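Local coordinates for protein cytosol aminopeptidase (Coxiella burnetii, PDB 3IJ3) that probably acts as a manganese-dependent aminopeptidase of the M17 family, removing amino-terminal residues from peptides, at residues K35-M43 and L108-D119. Sequence-based numbering, arbitrary orientation. Where two conformers were deposited one is given.
Sequences KNFIPIQPM and LPPGAFQLNRDD
Ile38 and Phe113 pair as parallel strand neighbours, their side chains lying side by side on one face of the sheet, with Ile38 CB 3.6 Å from Phe113 CD1. Leu108 CD1 sits over the centre of one face of the Phe113 ring and also meets Ile40 CD1 tip to tip. With chi1 at -64°, Ile40 CG1 lies beside its own backbone N, and Ile40 CD1 lies 3.5 Å from Phe113 CB. Three backbone hydrogen bonds join the strands: Ile38 N to Ala112 O (2.9 Å, nearly straight), Gln114 N to Ile38 O, and Ile40 N to Gln114 O (2.9 Å). On the other face the Gln114 side chain, extended beyond CG, crosses Phe37 at about a right angle, and in the conformer given Gln114 OE1 meets the ring edge in plane, 3.5 Å from Phe37 CD2. In that conformer a water bridges Phe37 N and Gln114 OE1. Where the strands diverge, a second water accepts from Asn116 N and donates to Ile40 O and, at 2.7 Å, to Asp119 OD2. The Asn116 Asx turn leads into the 3-10 segment 117-119, which brings Asp119 against Pro42. Further out, strands 85-91 and 151-154 flank the pair in the N-terminal domain's mixed sheet, and Phe37 meets the ring of Phe154. Direct backbone pairing thus gives way to water bridging, which satisfies Ile40 O and Asn116 N as the chains separate.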
loop_
_atom_site.group_PDB
_atom_site.type_symbol
_atom_site.label_atom_id
_atom_site.label_comp_id
_atom_site.label_asym_id
_atom_site.label_seq_id
_atom_site.Cartn_x
_atom_site.Cartn_y
_atom_site.Cartn_z
ATOM N N LYS A 35 -31.244 56.370 -5.977
ATOM C CA LYS A 35 -30.179 57.314 -5.646
ATOM C C LYS A 35 -29.578 57.145 -4.249
ATOM O O LYS A 35 -28.687 57.906 -3.873
ATOM C CB LYS A 35 -30.687 58.763 -5.820
ATOM C CG LYS A 35 -30.995 59.151 -7.255
ATOM C CD LYS A 35 -29.728 59.153 -8.115
ATOM C CE LYS A 35 -29.995 59.703 -9.511
ATOM N NZ LYS A 35 -28.767 59.638 -10.357
ATOM N N ASN A 36 -30.035 56.149 -3.489
ATOM C CA ASN A 36 -29.529 55.924 -2.132
ATOM C C ASN A 36 -28.783 54.594 -1.878
ATOM O O ASN A 36 -28.713 54.129 -0.730
ATOM C CB ASN A 36 -30.660 56.087 -1.114
ATOM C CG ASN A 36 -31.852 55.200 -1.406
ATOM O OD1 ASN A 36 -31.800 54.341 -2.296
ATOM N ND2 ASN A 36 -32.951 55.410 -0.657
ATOM N N PHE A 37 -28.238 53.976 -2.924
ATOM C CA PHE A 37 -27.467 52.751 -2.704
ATOM C C PHE A 37 -26.107 53.103 -2.093
ATOM O O PHE A 37 -25.609 54.195 -2.310
ATOM C CB PHE A 37 -27.208 52.004 -4.005
ATOM C CG PHE A 37 -28.433 51.483 -4.691
ATOM C CD1 PHE A 37 -29.411 50.809 -3.992
ATOM C CD2 PHE A 37 -28.537 51.557 -6.078
ATOM C CE1 PHE A 37 -30.532 50.284 -4.657
ATOM C CE2 PHE A 37 -29.647 51.032 -6.741
ATOM C CZ PHE A 37 -30.635 50.395 -6.027
ATOM N N ILE A 38 -25.495 52.154 -1.366
ATOM C CA ILE A 38 -24.163 52.336 -0.757
ATOM C C ILE A 38 -23.074 51.981 -1.780
ATOM O O ILE A 38 -23.036 50.845 -2.289
ATOM C CB ILE A 38 -23.993 51.425 0.472
ATOM C CG1 ILE A 38 -25.102 51.684 1.490
ATOM C CG2 ILE A 38 -22.588 51.607 1.114
ATOM C CD1 ILE A 38 -25.235 50.598 2.557
ATOM N N PRO A 39 -22.208 52.946 -2.132
ATOM C CA PRO A 39 -21.173 52.615 -3.103
ATOM C C PRO A 39 -20.075 51.690 -2.574
ATOM O O PRO A 39 -19.674 51.796 -1.412
ATOM C CB PRO A 39 -20.575 53.977 -3.465
ATOM C CG PRO A 39 -20.809 54.833 -2.235
ATOM C CD PRO A 39 -22.160 54.366 -1.719
ATOM N N ILE A 40 -19.638 50.772 -3.441
ATOM C CA ILE A 40 -18.500 49.887 -3.198
ATOM C C ILE A 40 -17.468 50.359 -4.213
ATOM O O ILE A 40 -17.739 50.395 -5.419
ATOM C CB ILE A 40 -18.831 48.424 -3.431
ATOM C CG1 ILE A 40 -19.900 47.957 -2.432
ATOM C CG2 ILE A 40 -17.585 47.593 -3.290
ATOM C CD1 ILE A 40 -20.392 46.508 -2.697
ATOM N N GLN A 41 -16.283 50.708 -3.737
ATOM C CA GLN A 41 -15.237 51.245 -4.602
ATOM C C GLN A 41 -13.937 50.453 -4.501
ATOM O O GLN A 41 -13.406 50.296 -3.409
ATOM C CB GLN A 41 -14.972 52.697 -4.197
ATOM C CG GLN A 41 -13.842 53.409 -4.973
ATOM C CD GLN A 41 -13.670 54.839 -4.549
ATOM O OE1 GLN A 41 -14.447 55.359 -3.732
ATOM N NE2 GLN A 41 -12.634 55.497 -5.085
ATOM N N PRO A 42 -13.410 49.970 -5.643
ATOM C CA PRO A 42 -12.142 49.255 -5.565
ATOM C C PRO A 42 -10.992 50.218 -5.265
ATOM O O PRO A 42 -11.031 51.402 -5.645
ATOM C CB PRO A 42 -11.994 48.639 -6.966
ATOM C CG PRO A 42 -12.701 49.595 -7.850
ATOM C CD PRO A 42 -13.879 50.089 -7.037
ATOM N N MET A 43 -9.971 49.706 -4.596
ATOM C CA MET A 43 -8.845 50.524 -4.194
ATOM C C MET A 43 -7.565 49.713 -4.105
ATOM O O MET A 43 -7.571 48.567 -3.682
ATOM C CB MET A 43 -9.160 51.127 -2.805
ATOM C CG MET A 43 -8.111 52.094 -2.210
ATOM S SD MET A 43 -7.804 53.524 -3.241
ATOM C CE MET A 43 -9.388 54.369 -3.307
ATOM N N LEU A 108 -19.462 41.805 3.461
ATOM C CA LEU A 108 -20.255 43.036 3.476
ATOM C C LEU A 108 -21.280 43.129 4.572
ATOM O O LEU A 108 -21.931 42.147 4.914
ATOM C CB LEU A 108 -20.994 43.253 2.159
ATOM C CG LEU A 108 -20.204 43.802 0.983
ATOM C CD1 LEU A 108 -21.068 43.781 -0.280
ATOM C CD2 LEU A 108 -19.714 45.216 1.287
ATOM N N PRO A 109 -21.427 44.334 5.140
ATOM C CA PRO A 109 -22.507 44.505 6.078
ATOM C C PRO A 109 -23.833 44.418 5.302
ATOM O O PRO A 109 -23.826 44.427 4.067
ATOM C CB PRO A 109 -22.319 45.944 6.586
ATOM C CG PRO A 109 -20.949 46.359 6.198
ATOM C CD PRO A 109 -20.601 45.548 4.991
ATOM N N PRO A 110 -24.962 44.337 6.007
ATOM C CA PRO A 110 -26.256 44.311 5.320
ATOM C C PRO A 110 -26.524 45.586 4.508
ATOM O O PRO A 110 -26.058 46.682 4.886
ATOM C CB PRO A 110 -27.254 44.235 6.484
ATOM C CG PRO A 110 -26.499 43.556 7.561
ATOM C CD PRO A 110 -25.117 44.141 7.457
ATOM N N GLY A 111 -27.246 45.455 3.395
ATOM C CA GLY A 111 -27.600 46.636 2.598
ATOM C C GLY A 111 -27.748 46.460 1.115
ATOM O O GLY A 111 -27.585 45.358 0.585
ATOM N N ALA A 112 -28.086 47.578 0.466
ATOM C CA ALA A 112 -28.255 47.686 -0.975
ATOM C C ALA A 112 -27.056 48.457 -1.474
ATOM O O ALA A 112 -26.884 49.632 -1.132
ATOM C CB ALA A 112 -29.573 48.443 -1.323
ATOM N N PHE A 113 -26.225 47.811 -2.288
ATOM C CA PHE A 113 -24.966 48.411 -2.747
ATOM C C PHE A 113 -24.945 48.652 -4.239
ATOM O O PHE A 113 -25.791 48.154 -4.977
ATOM C CB PHE A 113 -23.782 47.502 -2.349
ATOM C CG PHE A 113 -23.647 47.273 -0.850
ATOM C CD1 PHE A 113 -22.785 48.065 -0.089
ATOM C CD2 PHE A 113 -24.381 46.285 -0.201
ATOM C CE1 PHE A 113 -22.656 47.873 1.294
ATOM C CE2 PHE A 113 -24.267 46.084 1.178
ATOM C CZ PHE A 113 -23.397 46.890 1.936
ATOM N N GLN A 114 -23.961 49.407 -4.700
ATOM C CA GLN A 114 -23.817 49.648 -6.118
ATOM C C GLN A 114 -22.356 49.824 -6.432
ATOM O O GLN A 114 -21.575 50.257 -5.579
ATOM C CB GLN A 114 -24.557 50.929 -6.534
ATOM C CG GLN A 114 -23.884 52.174 -5.988
ATOM C CD GLN A 114 -24.607 53.460 -6.314
ATOM O OE1 GLN A 114 -25.733 53.456 -6.814
ATOM N NE2 GLN A 114 -23.968 54.579 -5.999
ATOM N N LEU A 115 -21.988 49.471 -7.659
ATOM C CA LEU A 115 -20.637 49.676 -8.176
ATOM C C LEU A 115 -20.723 50.936 -9.021
ATOM O O LEU A 115 -21.830 51.361 -9.386
ATOM C CB LEU A 115 -20.199 48.525 -9.075
ATOM C CG LEU A 115 -20.161 47.149 -8.412
ATOM C CD1 LEU A 115 -19.448 46.170 -9.379
ATOM C CD2 LEU A 115 -19.451 47.220 -7.080
ATOM N N ASN A 116 -19.575 51.534 -9.338
ATOM C CA ASN A 116 -19.511 52.726 -10.205
ATOM C C ASN A 116 -18.729 52.377 -11.468
ATOM O O ASN A 116 -17.575 51.972 -11.402
ATOM C CB ASN A 116 -18.851 53.902 -9.467
ATOM C CG ASN A 116 -18.738 55.168 -10.321
ATOM O OD1 ASN A 116 -19.031 55.170 -11.518
ATOM N ND2 ASN A 116 -18.311 56.262 -9.688
ATOM N N ARG A 117 -19.381 52.529 -12.617
ATOM C CA ARG A 117 -18.782 52.249 -13.934
ATOM C C ARG A 117 -17.456 52.971 -14.127
ATOM O O ARG A 117 -16.523 52.423 -14.714
ATOM C CB ARG A 117 -19.805 52.632 -15.021
ATOM C CG ARG A 117 -19.379 52.633 -16.488
ATOM C CD ARG A 117 -18.809 51.316 -16.989
ATOM N NE ARG A 117 -17.350 51.260 -16.900
ATOM C CZ ARG A 117 -16.515 51.671 -17.857
ATOM N NH1 ARG A 117 -15.210 51.582 -17.665
ATOM N NH2 ARG A 117 -16.965 52.174 -19.004
ATOM N N ASP A 118 -17.366 54.192 -13.600
ATOM C CA ASP A 118 -16.153 54.992 -13.718
ATOM C C ASP A 118 -14.940 54.404 -13.009
ATOM O O ASP A 118 -13.828 54.831 -13.274
ATOM C CB ASP A 118 -16.398 56.417 -13.203
ATOM C CG ASP A 118 -17.333 57.206 -14.094
ATOM O OD1 ASP A 118 -17.698 56.706 -15.182
ATOM O OD2 ASP A 118 -17.688 58.334 -13.708
ATOM N N ASP A 119 -15.148 53.440 -12.111
ATOM C CA ASP A 119 -14.035 52.798 -11.394
ATOM C C ASP A 119 -13.355 51.698 -12.201
ATOM O O ASP A 119 -12.369 51.132 -11.739
ATOM C CB ASP A 119 -14.528 52.183 -10.069
ATOM C CG ASP A 119 -14.901 53.212 -9.037
ATOM O OD1 ASP A 119 -14.379 54.342 -9.092
ATOM O OD2 ASP A 119 -15.708 52.886 -8.140
HETATM O O HOH W 1 -27.623 55.155 -5.612
HETATM O O HOH W 2 -17.243 50.713 -8.117
#